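Local coordinates for protein L-lysine 6-oxidase (PDB 3WEV) that oxidises the epsilon-amino group of free L-lysine with a cysteine tryptophylquinone cofactor, releasing ammonium and the hydrogen peroxide that makes it antibacterial, at residues 529-534 against 570-575; 538-543 against 556-561; 274-279 against 428-433; 31-36 against 251-256. All blocks are in the same frame, centred on the assembly; numbering follows the deposited sequence.

Interactions 1 and 2 sit at the two ends of one two-stranded antiparallel hairpin, strands 530-543 and 557-571, with centres 31 Å apart; both are surface contacts built on backbone hydrogen bonds. Interaction 1 is the root, next to a bound lysine; interaction 2, nested inside it along the chain, lies far out on the arm, where the second subunit packs. Interactions 3 and 4 join loops and lack direct hydrogen bonds between their segments. The 274-279 against 428-433 pair is partly buried and apolar, whereas 31-36 against 251-256 is fully buried and relies on a water between carbonyls as well as on leucine and proline packing.

Interaction 1 of 4, residues 529-534 against 570-575; sequences NKASQT and VPLPPA. With LYS (lysine), chain M.
V570 and A531 pair through both of their backbone amides: A531 N reaches V570 O and V570 N reaches A531 O, each at 2.8 Å, the second nearly straight at 175°. V570 gives up more surface here than any other residue of the contact. With its CG1 anti to the carbonyl carbon (chi1 -68°), V570 CG2 falls between the backbone N and the carbonyl carbon and lies 3.7 Å from Q533 CB; it also rests against A531 O. The methyl of A531 is on the same face of the sheet, and A531 CB meets L572 CD1 at 4.1 Å. Q533 follows as an extended chain, bringing OE1 obliquely to the ring of P573.

On K530 the near end and the far end do different work. K530 CB lies 3.3 Å from V570 O, while the fully extended remainder runs away from the partner segment until K530 NZ donates to OXT of the bound lysine at 2.6 Å. Q519 and C448 hold that lysine as well. The contact thus forms the root of the hairpin 530-543/557-571, with strand 518-522 alongside: V521 touches N529, Q519 touches K530 and T520 touches P571.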
loop_
_atom_site.group_PDB
_atom_site.type_symbol
_atom_site.label_atom_id
_atom_site.label_comp_id
_atom_site.label_asym_id
_atom_site.label_seq_id
_atom_site.Cartn_x
_atom_site.Cartn_y
_atom_site.Cartn_z
ATOM N N ASN B 529 4.949 -17.393 -22.218
ATOM C CA ASN B 529 5.424 -16.009 -22.127
ATOM C C ASN B 529 6.064 -15.628 -20.780
ATOM O O ASN B 529 7.112 -14.951 -20.763
ATOM C CB ASN B 529 4.306 -15.023 -22.484
ATOM C CG ASN B 529 4.191 -14.780 -23.983
ATOM O OD1 ASN B 529 5.175 -14.559 -24.670
ATOM N ND2 ASN B 529 2.984 -14.770 -24.473
ATOM N N LYS B 530 5.472 -16.089 -19.678
ATOM C CA LYS B 530 5.998 -15.829 -18.382
ATOM C C LYS B 530 5.994 -17.129 -17.568
ATOM O O LYS B 530 5.274 -18.102 -17.845
ATOM C CB LYS B 530 5.242 -14.700 -17.671
ATOM C CG LYS B 530 5.453 -13.357 -18.327
ATOM C CD LYS B 530 4.693 -12.273 -17.666
ATOM C CE LYS B 530 4.955 -10.983 -18.421
ATOM N NZ LYS B 530 4.244 -9.907 -17.693
ATOM N N ALA B 531 6.800 -17.117 -16.539
ATOM C CA ALA B 531 6.956 -18.264 -15.660
ATOM C C ALA B 531 7.289 -17.738 -14.269
ATOM O O ALA B 531 7.637 -16.577 -14.121
ATOM C CB ALA B 531 8.093 -19.099 -16.172
ATOM N N SER B 532 7.159 -18.589 -13.247
ATOM C CA SER B 532 7.696 -18.261 -11.962
ATOM C C SER B 532 9.199 -18.528 -12.054
ATOM O O SER B 532 9.607 -19.491 -12.702
ATOM C CB SER B 532 7.064 -19.124 -10.868
ATOM O OG SER B 532 7.536 -20.439 -10.996
ATOM N N GLN B 533 9.992 -17.684 -11.377
ATOM C CA GLN B 533 11.426 -17.795 -11.272
ATOM C C GLN B 533 11.789 -17.816 -9.776
ATOM O O GLN B 533 11.455 -16.835 -9.022
ATOM C CB GLN B 533 12.125 -16.611 -11.919
ATOM C CG GLN B 533 13.671 -16.774 -11.969
ATOM C CD GLN B 533 14.361 -15.824 -12.910
ATOM O OE1 GLN B 533 14.231 -15.927 -14.098
ATOM N NE2 GLN B 533 15.175 -14.941 -12.361
ATOM N N THR B 534 12.440 -18.888 -9.356
ATOM C CA THR B 534 12.920 -19.039 -7.950
ATOM C C THR B 534 14.401 -19.065 -7.958
ATOM O O THR B 534 15.066 -19.934 -8.610
ATOM C CB THR B 534 12.394 -20.323 -7.308
ATOM O OG1 THR B 534 10.999 -20.252 -7.343
ATOM C CG2 THR B 534 12.809 -20.512 -5.793
ATOM N N VAL B 570 7.321 -13.795 -14.415
ATOM C CA VAL B 570 8.293 -12.951 -15.080
ATOM C C VAL B 570 8.638 -13.597 -16.385
ATOM O O VAL B 570 8.384 -14.768 -16.583
ATOM C CB VAL B 570 9.572 -12.767 -14.241
ATOM C CG1 VAL B 570 9.265 -11.932 -12.975
ATOM C CG2 VAL B 570 10.153 -14.139 -13.888
ATOM N N PRO B 571 9.217 -12.821 -17.307
ATOM C CA PRO B 571 9.581 -13.386 -18.589
ATOM C C PRO B 571 10.493 -14.612 -18.433
ATOM O O PRO B 571 11.398 -14.583 -17.650
ATOM C CB PRO B 571 10.332 -12.239 -19.221
ATOM C CG PRO B 571 9.511 -11.028 -18.765
ATOM C CD PRO B 571 9.442 -11.352 -17.288
ATOM N N LEU B 572 10.233 -15.661 -19.154
ATOM C CA LEU B 572 11.064 -16.842 -19.119
ATOM C C LEU B 572 12.277 -16.633 -19.973
ATOM O O LEU B 572 12.139 -16.326 -21.149
ATOM C CB LEU B 572 10.304 -18.047 -19.672
ATOM C CG LEU B 572 11.157 -19.325 -19.750
ATOM C CD1 LEU B 572 11.400 -19.918 -18.392
ATOM C CD2 LEU B 572 10.483 -20.380 -20.635
ATOM N N PRO B 573 13.481 -16.787 -19.420
ATOM C CA PRO B 573 14.675 -16.718 -20.308
ATOM C C PRO B 573 14.820 -17.926 -21.166
ATOM O O PRO B 573 14.337 -18.994 -20.785
ATOM C CB PRO B 573 15.867 -16.570 -19.333
ATOM C CG PRO B 573 15.274 -16.695 -17.971
ATOM C CD PRO B 573 13.826 -17.070 -18.022
ATOM N N PRO B 574 15.488 -17.817 -22.321
ATOM C CA PRO B 574 16.105 -16.556 -22.839
ATOM C C PRO B 574 15.043 -15.676 -23.487
ATOM O O PRO B 574 14.040 -16.163 -24.107
ATOM C CB PRO B 574 17.154 -17.046 -23.825
ATOM C CG PRO B 574 16.509 -18.260 -24.398
ATOM C CD PRO B 574 15.713 -18.926 -23.247
ATOM N N ALA B 575 15.209 -14.381 -23.310
ATOM C CA ALA B 575 14.221 -13.425 -23.812
ATOM C C ALA B 575 14.846 -12.287 -24.600
ATOM O O ALA B 575 16.077 -12.028 -24.524
ATOM C CB ALA B 575 13.346 -12.909 -22.675
HETATM N N LYS M . 4.124 -5.160 -20.111
HETATM C CA LYS M . 2.708 -5.484 -19.779
HETATM C C LYS M . 2.648 -6.817 -18.972
HETATM O O LYS M . 1.560 -7.065 -18.383
HETATM C CB LYS M . 1.813 -5.444 -21.043
HETATM C CG LYS M . 1.938 -4.331 -22.088
HETATM C CD LYS M . 0.618 -3.794 -22.637
HETATM C CE LYS M . 0.769 -3.099 -23.988
HETATM N NZ LYS M . -0.091 -3.031 -24.991
HETATM O OXT LYS M . 3.605 -7.659 -18.868
#

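Interaction 2 of 4, residues 538-543 against 556-561; sequences TSRTHY and DQSSVS
H542 crosses from its own strand to D556, and it is the side chain to follow outward. Its CB rises on the face that also carries R540, S558 and V560; from there CG, anti to the backbone N (chi1 179°), sends the ring across toward 556-558. H542 CG itself is 4.2 Å from Q557 O. Next, H542 CD2 lies 3.9 Å from both S558 CB and Q557 O, the serine carbon at the ring edge. At the tip H542 NE2 makes a weak hydrogen bond to D556 OD2, 2.9 Å long but bent to 127° at the hydrogen; H542 CE1 lies 3.3 Å from D556 OD2. The carboxylate stands nearly upright to the imidazole, the planes 83° apart, although OD2 lies near the ring plane.

Farther along this face V560 spreads its two methyls: V560 CG1 touches T538 CG2 at 3.8 Å, and V560 CG2 meets R540 CG at 4.1 Å. Beneath these side chains the backbones are tied more firmly. S539 with S561, T541 with S559 and Y543 with Q557 are hydrogen-bonded pairs, each contributing two bonds, and S539 N to S561 O is almost straight. R540-V560 and H542-S558 are the non-hydrogen-bonded pairs between them.

On the other face the second subunit packs against this sheet, its L600 on Y543 and its H601 on S559. Six backbone bonds in unbroken register make a regular antiparallel beta hairpin, here a long arm that takes part in the subunit interface.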
loop_
_atom_site.group_PDB
_atom_site.type_symbol
_atom_site.label_atom_id
_atom_site.label_comp_id
_atom_site.label_asym_id
_atom_site.label_seq_id
_atom_site.Cartn_x
_atom_site.Cartn_y
_atom_site.Cartn_z
ATOM N N THR B 538 22.735 -19.838 -1.649
ATOM C CA THR B 538 23.174 -20.484 -0.396
ATOM C C THR B 538 24.615 -20.060 -0.182
ATOM O O THR B 538 25.457 -20.262 -1.075
ATOM C CB THR B 538 23.011 -22.002 -0.458
ATOM O OG1 THR B 538 21.612 -22.305 -0.669
ATOM C CG2 THR B 538 23.488 -22.637 0.892
ATOM N N SER B 539 24.879 -19.398 0.952
ATOM C CA SER B 539 26.162 -18.705 1.207
ATOM C C SER B 539 26.863 -19.234 2.462
ATOM O O SER B 539 26.276 -19.237 3.563
ATOM C CB SER B 539 25.900 -17.232 1.406
ATOM O OG SER B 539 25.576 -16.642 0.172
ATOM N N ARG B 540 28.086 -19.692 2.324
ATOM C CA ARG B 540 28.879 -20.090 3.493
ATOM C C ARG B 540 29.864 -18.972 3.812
ATOM O O ARG B 540 30.655 -18.594 2.944
ATOM C CB ARG B 540 29.607 -21.408 3.256
ATOM C CG ARG B 540 30.426 -21.821 4.476
ATOM C CD ARG B 540 30.947 -23.235 4.386
ATOM N NE ARG B 540 32.374 -23.264 4.746
ATOM C CZ ARG B 540 33.381 -22.890 3.941
ATOM N NH1 ARG B 540 33.156 -22.448 2.699
ATOM N NH2 ARG B 540 34.634 -22.950 4.388
ATOM N N THR B 541 29.774 -18.401 5.010
ATOM C CA THR B 541 30.704 -17.333 5.437
ATOM C C THR B 541 31.771 -17.974 6.306
ATOM O O THR B 541 31.463 -18.733 7.259
ATOM C CB THR B 541 29.959 -16.232 6.206
ATOM O OG1 THR B 541 29.040 -15.580 5.312
ATOM C CG2 THR B 541 30.933 -15.181 6.765
ATOM N N HIS B 542 33.016 -17.736 5.969
ATOM C CA HIS B 542 34.120 -18.332 6.712
ATOM C C HIS B 542 35.106 -17.260 7.145
ATOM O O HIS B 542 35.462 -16.371 6.349
ATOM C CB HIS B 542 34.812 -19.329 5.848
ATOM C CG HIS B 542 35.979 -19.982 6.500
ATOM N ND1 HIS B 542 37.274 -19.583 6.267
ATOM C CD2 HIS B 542 36.062 -21.030 7.358
ATOM C CE1 HIS B 542 38.107 -20.362 6.949
ATOM N NE2 HIS B 542 37.395 -21.238 7.626
ATOM N N TYR B 543 35.472 -17.315 8.410
ATOM C CA TYR B 543 36.353 -16.337 9.008
ATOM C C TYR B 543 37.575 -17.039 9.479
ATOM O O TYR B 543 37.449 -18.101 10.132
ATOM C CB TYR B 543 35.681 -15.705 10.238
ATOM C CG TYR B 543 34.618 -14.633 9.946
ATOM C CD1 TYR B 543 34.979 -13.329 9.767
ATOM C CD2 TYR B 543 33.282 -14.945 9.879
ATOM C CE1 TYR B 543 34.022 -12.352 9.508
ATOM C CE2 TYR B 543 32.326 -13.990 9.593
ATOM C CZ TYR B 543 32.721 -12.706 9.425
ATOM O OH TYR B 543 31.813 -11.757 9.185
ATOM N N ASP B 556 38.843 -21.037 13.414
ATOM C CA ASP B 556 38.031 -20.452 12.344
ATOM C C ASP B 556 36.613 -20.456 12.764
ATOM O O ASP B 556 36.233 -21.228 13.636
ATOM C CB ASP B 556 38.135 -21.301 11.082
ATOM C CG ASP B 556 39.529 -21.237 10.448
ATOM O OD1 ASP B 556 40.454 -20.571 10.959
ATOM O OD2 ASP B 556 39.638 -21.848 9.408
ATOM N N GLN B 557 35.788 -19.614 12.174
ATOM C CA GLN B 557 34.361 -19.686 12.416
ATOM C C GLN B 557 33.674 -19.784 11.072
ATOM O O GLN B 557 34.063 -19.095 10.108
ATOM C CB GLN B 557 33.855 -18.401 13.097
ATOM C CG GLN B 557 34.385 -18.185 14.508
ATOM C CD GLN B 557 33.491 -18.862 15.521
ATOM O OE1 GLN B 557 32.306 -19.024 15.299
ATOM N NE2 GLN B 557 34.048 -19.212 16.647
ATOM N N SER B 558 32.621 -20.563 10.980
ATOM C CA SER B 558 31.864 -20.495 9.747
ATOM C C SER B 558 30.400 -20.734 9.995
ATOM O O SER B 558 30.003 -21.339 11.015
ATOM C CB SER B 558 32.425 -21.482 8.710
ATOM O OG SER B 558 32.073 -22.734 9.179
ATOM N N SER B 559 29.578 -20.205 9.094
ATOM C CA SER B 559 28.162 -20.504 9.157
ATOM C C SER B 559 27.553 -20.419 7.741
ATOM O O SER B 559 28.214 -19.976 6.778
ATOM C CB SER B 559 27.474 -19.568 10.117
ATOM O OG SER B 559 27.592 -18.269 9.561
ATOM N N VAL B 560 26.308 -20.862 7.619
ATOM C CA VAL B 560 25.676 -20.978 6.322
ATOM C C VAL B 560 24.341 -20.282 6.414
ATOM O O VAL B 560 23.659 -20.380 7.434
ATOM C CB VAL B 560 25.523 -22.443 5.851
ATOM C CG1 VAL B 560 24.991 -22.449 4.430
ATOM C CG2 VAL B 560 26.854 -23.195 5.885
ATOM N N SER B 561 23.987 -19.550 5.360
ATOM C CA SER B 561 22.770 -18.727 5.325
ATOM C C SER B 561 22.149 -18.933 3.951
ATOM O O SER B 561 22.886 -19.227 2.990
ATOM C CB SER B 561 23.166 -17.259 5.490
ATOM O OG SER B 561 22.123 -16.535 6.110
#

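Interaction 3 of 4, residues 274-279 against 428-433; sequences DLVPDM and DYPVSD. With EDO (1,2-ethanediol), chain T.
V276 and M279, both buried, press against the ring of Y429, and this is the close-packed inner end of the contact. V276 CG2 lies 3.9 Å from Y429 CD1. The methionine is bent at its last torsion (chi3 -62°); its side chain crosses the tyrosine at about a right angle, and M279 CE stands 3.5 Å from Y429 OH and 3.8 Å from Y429 CE1. That hydroxyl is fixed by a hydrogen bond to D298, and R297 makes a cation-pi contact with the same ring. An internal bond from M279 N to V276 O keeps the two hydrophobic residues in one turn.

The outer side is more open to solvent, though still close. P430, exposed and the centre of an inverse gamma turn, brings CG to 3.4 Å from L275 O, while L275 CD2 meets V431 CG2 at 3.9 Å, both residues partly exposed. Beyond V431 the contact ends; S432 and D433 bind a 1,2-ethanediol probably left from crystallisation, and S432 also N-caps helix 433-439.

The loop after helix 261-272 is thereby joined to the loop before helix 433-439. F266 of helix 261-272 backs L275, V276 and M279, and L412 of helix 407-418 touches both M279 and Y429.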
loop_
_atom_site.group_PDB
_atom_site.type_symbol
_atom_site.label_atom_id
_atom_site.label_comp_id
_atom_site.label_asym_id
_atom_site.label_seq_id
_atom_site.Cartn_x
_atom_site.Cartn_y
_atom_site.Cartn_z
ATOM N N ASP B 274 -14.755 -7.820 -50.838
ATOM C CA ASP B 274 -14.500 -7.719 -52.269
ATOM C C ASP B 274 -14.007 -6.327 -52.708
ATOM O O ASP B 274 -14.231 -5.895 -53.857
ATOM C CB ASP B 274 -15.802 -8.150 -53.050
ATOM C CG ASP B 274 -15.492 -8.692 -54.433
ATOM O OD1 ASP B 274 -14.595 -9.574 -54.512
ATOM O OD2 ASP B 274 -16.132 -8.244 -55.438
ATOM N N LEU B 275 -13.221 -5.674 -51.844
ATOM C CA LEU B 275 -12.848 -4.319 -52.074
ATOM C C LEU B 275 -11.946 -4.204 -53.298
ATOM O O LEU B 275 -11.989 -3.197 -54.008
ATOM C CB LEU B 275 -12.156 -3.746 -50.791
ATOM C CG LEU B 275 -11.695 -2.299 -50.871
ATOM C CD1 LEU B 275 -12.868 -1.329 -51.023
ATOM C CD2 LEU B 275 -10.903 -1.929 -49.624
ATOM N N VAL B 276 -11.139 -5.230 -53.550
ATOM C CA VAL B 276 -10.234 -5.231 -54.708
ATOM C C VAL B 276 -10.264 -6.590 -55.425
ATOM O O VAL B 276 -9.417 -7.482 -55.209
ATOM C CB VAL B 276 -8.797 -4.826 -54.357
ATOM C CG1 VAL B 276 -7.999 -4.581 -55.642
ATOM C CG2 VAL B 276 -8.754 -3.566 -53.463
ATOM N N PRO B 277 -11.300 -6.793 -56.248
ATOM C CA PRO B 277 -11.484 -8.097 -56.943
ATOM C C PRO B 277 -10.235 -8.644 -57.670
ATOM O O PRO B 277 -10.008 -9.842 -57.648
ATOM C CB PRO B 277 -12.659 -7.817 -57.916
ATOM C CG PRO B 277 -13.399 -6.650 -57.317
ATOM C CD PRO B 277 -12.318 -5.792 -56.634
ATOM N N ASP B 278 -9.395 -7.793 -58.265
ATOM C CA ASP B 278 -8.172 -8.276 -58.911
ATOM C C ASP B 278 -7.109 -8.829 -57.942
ATOM O O ASP B 278 -6.210 -9.566 -58.359
ATOM C CB ASP B 278 -7.500 -7.188 -59.756
ATOM C CG ASP B 278 -8.300 -6.783 -61.004
ATOM O OD1 ASP B 278 -9.240 -7.496 -61.400
ATOM O OD2 ASP B 278 -7.969 -5.720 -61.573
ATOM N N MET B 279 -7.183 -8.485 -56.664
ATOM C CA MET B 279 -6.149 -8.980 -55.700
ATOM C C MET B 279 -6.540 -10.244 -54.991
ATOM O O MET B 279 -5.693 -10.993 -54.478
ATOM C CB MET B 279 -5.892 -7.891 -54.627
ATOM C CG MET B 279 -4.556 -8.034 -53.984
ATOM S SD MET B 279 -4.469 -7.017 -52.464
ATOM C CE MET B 279 -4.694 -5.385 -53.129
ATOM N N ASP B 428 -5.376 4.282 -58.116
ATOM C CA ASP B 428 -5.706 4.274 -56.655
ATOM C C ASP B 428 -6.692 3.164 -56.343
ATOM O O ASP B 428 -7.436 2.745 -57.197
ATOM C CB ASP B 428 -6.265 5.593 -56.147
ATOM C CG ASP B 428 -5.174 6.590 -55.870
ATOM O OD1 ASP B 428 -4.272 6.733 -56.745
ATOM O OD2 ASP B 428 -5.211 7.202 -54.779
ATOM N N TYR B 429 -6.627 2.635 -55.134
ATOM C CA TYR B 429 -7.637 1.701 -54.676
ATOM C C TYR B 429 -8.960 2.423 -54.523
ATOM O O TYR B 429 -8.948 3.601 -54.320
ATOM C CB TYR B 429 -7.192 1.149 -53.354
ATOM C CG TYR B 429 -6.022 0.235 -53.421
ATOM C CD1 TYR B 429 -6.068 -0.904 -54.203
ATOM C CD2 TYR B 429 -4.908 0.457 -52.645
ATOM C CE1 TYR B 429 -5.023 -1.796 -54.221
ATOM C CE2 TYR B 429 -3.860 -0.411 -52.662
ATOM C CZ TYR B 429 -3.907 -1.520 -53.460
ATOM O OH TYR B 429 -2.859 -2.371 -53.488
ATOM N N PRO B 430 -10.101 1.707 -54.549
ATOM C CA PRO B 430 -11.382 2.421 -54.386
ATOM C C PRO B 430 -11.672 2.740 -52.930
ATOM O O PRO B 430 -12.606 2.234 -52.320
ATOM C CB PRO B 430 -12.419 1.462 -55.006
ATOM C CG PRO B 430 -11.799 0.091 -54.903
ATOM C CD PRO B 430 -10.298 0.273 -54.861
ATOM N N VAL B 431 -10.839 3.599 -52.375
ATOM C CA VAL B 431 -10.931 4.027 -50.989
ATOM C C VAL B 431 -10.645 5.518 -50.998
ATOM O O VAL B 431 -9.642 5.963 -51.540
ATOM C CB VAL B 431 -9.839 3.315 -50.128
ATOM C CG1 VAL B 431 -9.846 3.851 -48.714
ATOM C CG2 VAL B 431 -10.027 1.798 -50.192
ATOM N N SER B 432 -11.469 6.296 -50.342
ATOM C CA SER B 432 -11.228 7.723 -50.243
ATOM C C SER B 432 -10.011 8.025 -49.384
ATOM O O SER B 432 -9.841 7.438 -48.339
ATOM C CB SER B 432 -12.455 8.402 -49.645
ATOM O OG SER B 432 -12.102 9.731 -49.226
ATOM N N ASP B 433 -9.213 8.984 -49.829
ATOM C CA ASP B 433 -8.099 9.561 -49.064
ATOM C C ASP B 433 -8.483 10.151 -47.758
ATOM O O ASP B 433 -7.704 10.144 -46.776
ATOM C CB ASP B 433 -7.426 10.702 -49.853
ATOM C CG ASP B 433 -6.598 10.201 -51.013
ATOM O OD1 ASP B 433 -6.428 8.957 -51.146
ATOM O OD2 ASP B 433 -6.120 11.057 -51.796
HETATM C C1 EDO T . -10.350 11.458 -52.907
HETATM O O1 EDO T . -9.698 10.294 -52.379
HETATM C C2 EDO T . -11.777 11.296 -52.444
HETATM O O2 EDO T . -11.654 11.513 -51.049
#

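Interaction 4 of 4, residues 31-36 against 251-256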
loop_
_atom_site.group_PDB
_atom_site.type_symbol
_atom_site.label_atom_id
_atom_site.label_comp_id
_atom_site.label_asym_id
_atom_site.label_seq_id
_atom_site.Cartn_x
_atom_site.Cartn_y
_atom_site.Cartn_z
ATOM N N GLY B 31 0.760 12.973 -41.348
ATOM C CA GLY B 31 0.619 14.414 -41.416
ATOM C C GLY B 31 0.495 15.073 -40.081
ATOM O O GLY B 31 -0.089 14.507 -39.165
ATOM N N LEU B 32 1.106 16.255 -39.937
ATOM C CA LEU B 32 0.805 17.058 -38.767
ATOM C C LEU B 32 -0.669 17.491 -38.712
ATOM O O LEU B 32 -1.317 17.689 -39.768
ATOM C CB LEU B 32 1.719 18.265 -38.716
ATOM C CG LEU B 32 3.216 18.056 -38.486
ATOM C CD1 LEU B 32 4.002 19.331 -38.792
ATOM C CD2 LEU B 32 3.531 17.580 -37.075
ATOM N N PRO B 33 -1.207 17.663 -37.499
ATOM C CA PRO B 33 -2.459 18.375 -37.343
ATOM C C PRO B 33 -2.321 19.868 -37.709
ATOM O O PRO B 33 -1.199 20.345 -37.895
ATOM C CB PRO B 33 -2.786 18.169 -35.879
ATOM C CG PRO B 33 -1.446 18.195 -35.228
ATOM C CD PRO B 33 -0.561 17.449 -36.207
ATOM N N TYR B 34 -3.471 20.578 -37.839
ATOM C CA TYR B 34 -3.553 21.914 -38.491
ATOM C C TYR B 34 -4.018 22.987 -37.515
ATOM O O TYR B 34 -4.929 22.789 -36.720
ATOM C CB TYR B 34 -4.456 21.907 -39.720
ATOM C CG TYR B 34 -3.726 21.534 -40.976
ATOM C CD1 TYR B 34 -3.404 20.206 -41.243
ATOM C CD2 TYR B 34 -3.284 22.520 -41.884
ATOM C CE1 TYR B 34 -2.687 19.857 -42.382
ATOM C CE2 TYR B 34 -2.557 22.183 -43.021
ATOM C CZ TYR B 34 -2.276 20.840 -43.257
ATOM O OH TYR B 34 -1.568 20.472 -44.348
ATOM N N GLU B 35 -3.335 24.103 -37.540
ATOM C CA GLU B 35 -3.893 25.349 -37.052
ATOM C C GLU B 35 -5.108 25.656 -37.938
ATOM O O GLU B 35 -5.305 25.017 -39.018
ATOM C CB GLU B 35 -2.862 26.457 -37.186
ATOM C CG GLU B 35 -1.565 26.262 -36.387
ATOM C CD GLU B 35 -1.746 26.146 -34.866
ATOM O OE1 GLU B 35 -2.750 26.639 -34.338
ATOM O OE2 GLU B 35 -0.856 25.590 -34.173
ATOM N N HIS B 36 -5.920 26.623 -37.489
ATOM C CA HIS B 36 -7.086 27.034 -38.199
ATOM C C HIS B 36 -7.384 28.545 -38.065
ATOM O O HIS B 36 -6.859 29.206 -37.169
ATOM C CB HIS B 36 -8.290 26.248 -37.685
ATOM C CG HIS B 36 -8.638 26.508 -36.271
ATOM N ND1 HIS B 36 -9.332 27.626 -35.849
ATOM C CD2 HIS B 36 -8.428 25.763 -35.168
ATOM C CE1 HIS B 36 -9.437 27.602 -34.539
ATOM N NE2 HIS B 36 -8.966 26.450 -34.111
ATOM N N PHE B 251 1.736 11.632 -29.726
ATOM C CA PHE B 251 2.958 12.295 -29.264
ATOM C C PHE B 251 4.096 12.278 -30.302
ATOM O O PHE B 251 5.141 12.900 -30.072
ATOM C CB PHE B 251 3.444 11.687 -27.921
ATOM C CG PHE B 251 2.625 12.080 -26.730
ATOM C CD1 PHE B 251 2.761 13.348 -26.180
ATOM C CD2 PHE B 251 1.771 11.194 -26.132
ATOM C CE1 PHE B 251 2.053 13.745 -25.056
ATOM C CE2 PHE B 251 1.000 11.586 -25.023
ATOM C CZ PHE B 251 1.187 12.885 -24.474
ATOM N N ALA B 252 3.864 11.667 -31.464
ATOM C CA ALA B 252 4.838 11.624 -32.568
ATOM C C ALA B 252 4.141 11.506 -33.916
ATOM O O ALA B 252 4.308 10.529 -34.676
ATOM C CB ALA B 252 5.812 10.466 -32.342
ATOM N N PRO B 253 3.323 12.520 -34.235
ATOM C CA PRO B 253 2.388 12.418 -35.335
ATOM C C PRO B 253 3.037 12.226 -36.706
ATOM O O PRO B 253 2.385 11.680 -37.595
ATOM C CB PRO B 253 1.652 13.743 -35.294
ATOM C CG PRO B 253 2.451 14.668 -34.454
ATOM C CD PRO B 253 3.188 13.771 -33.493
ATOM N N GLU B 254 4.276 12.692 -36.903
ATOM C CA GLU B 254 4.963 12.455 -38.195
ATOM C C GLU B 254 5.503 11.043 -38.391
ATOM O O GLU B 254 5.934 10.682 -39.484
ATOM C CB GLU B 254 6.089 13.437 -38.367
ATOM C CG GLU B 254 5.605 14.886 -38.401
ATOM C CD GLU B 254 6.667 15.898 -38.114
ATOM O OE1 GLU B 254 6.937 16.766 -38.981
ATOM O OE2 GLU B 254 7.306 15.801 -37.055
ATOM N N ILE B 255 5.483 10.237 -37.327
ATOM C CA ILE B 255 6.028 8.883 -37.397
ATOM C C ILE B 255 4.842 7.906 -37.528
ATOM O O ILE B 255 3.913 7.930 -36.701
ATOM C CB ILE B 255 6.870 8.561 -36.171
ATOM C CG1 ILE B 255 8.062 9.539 -36.081
ATOM C CG2 ILE B 255 7.394 7.117 -36.239
ATOM C CD1 ILE B 255 8.953 9.260 -34.918
ATOM N N VAL B 256 4.889 7.103 -38.571
ATOM C CA VAL B 256 3.806 6.260 -38.979
ATOM C C VAL B 256 4.041 4.795 -38.541
ATOM O O VAL B 256 5.138 4.316 -38.679
ATOM C CB VAL B 256 3.635 6.366 -40.493
ATOM C CG1 VAL B 256 2.488 5.522 -40.993
ATOM C CG2 VAL B 256 3.331 7.798 -40.876
HETATM O O HOH W 1 -0.292 12.078 -37.934
#
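A buried water bridges G31 O and P253 O, 2.7 Å from each. It can donate to both, but more acceptors lie around it than it has protons, so the two bonds need not both be made at once. The two carbonyls, set roughly at right angles, converge on the water, which links them without a direct bond.

Beside this polar link, L32 does the apolar work. With CG anti to its carbonyl carbon (chi1 -67°), the side chain brings L32 CD2 to 3.6 Å from E254 CG and 4.1 Å from P253 CG. The extended glutamate crosses it obliquely, with L32 CD2 over E254 CG and CD, and E254 OE1 3.9 Å from L32 CD1. P33 adds a looser touch, P33 CD lying 4.4 Å from P253 CB.

P253 and E254 occupy the middle of a type I turn from A252 to I255, closed by I255 N to A252 O at 2.9 Å. R633 of strand 631-634 touches both L32 and E254. All five touching residues are buried. With the carboxylate set against leucine carbons, the bond from the backbone N of D634 to E254 OE2 would help offset the cost of burying its charge, and the water would do likewise for the G31 and P253 carbonyl oxygens.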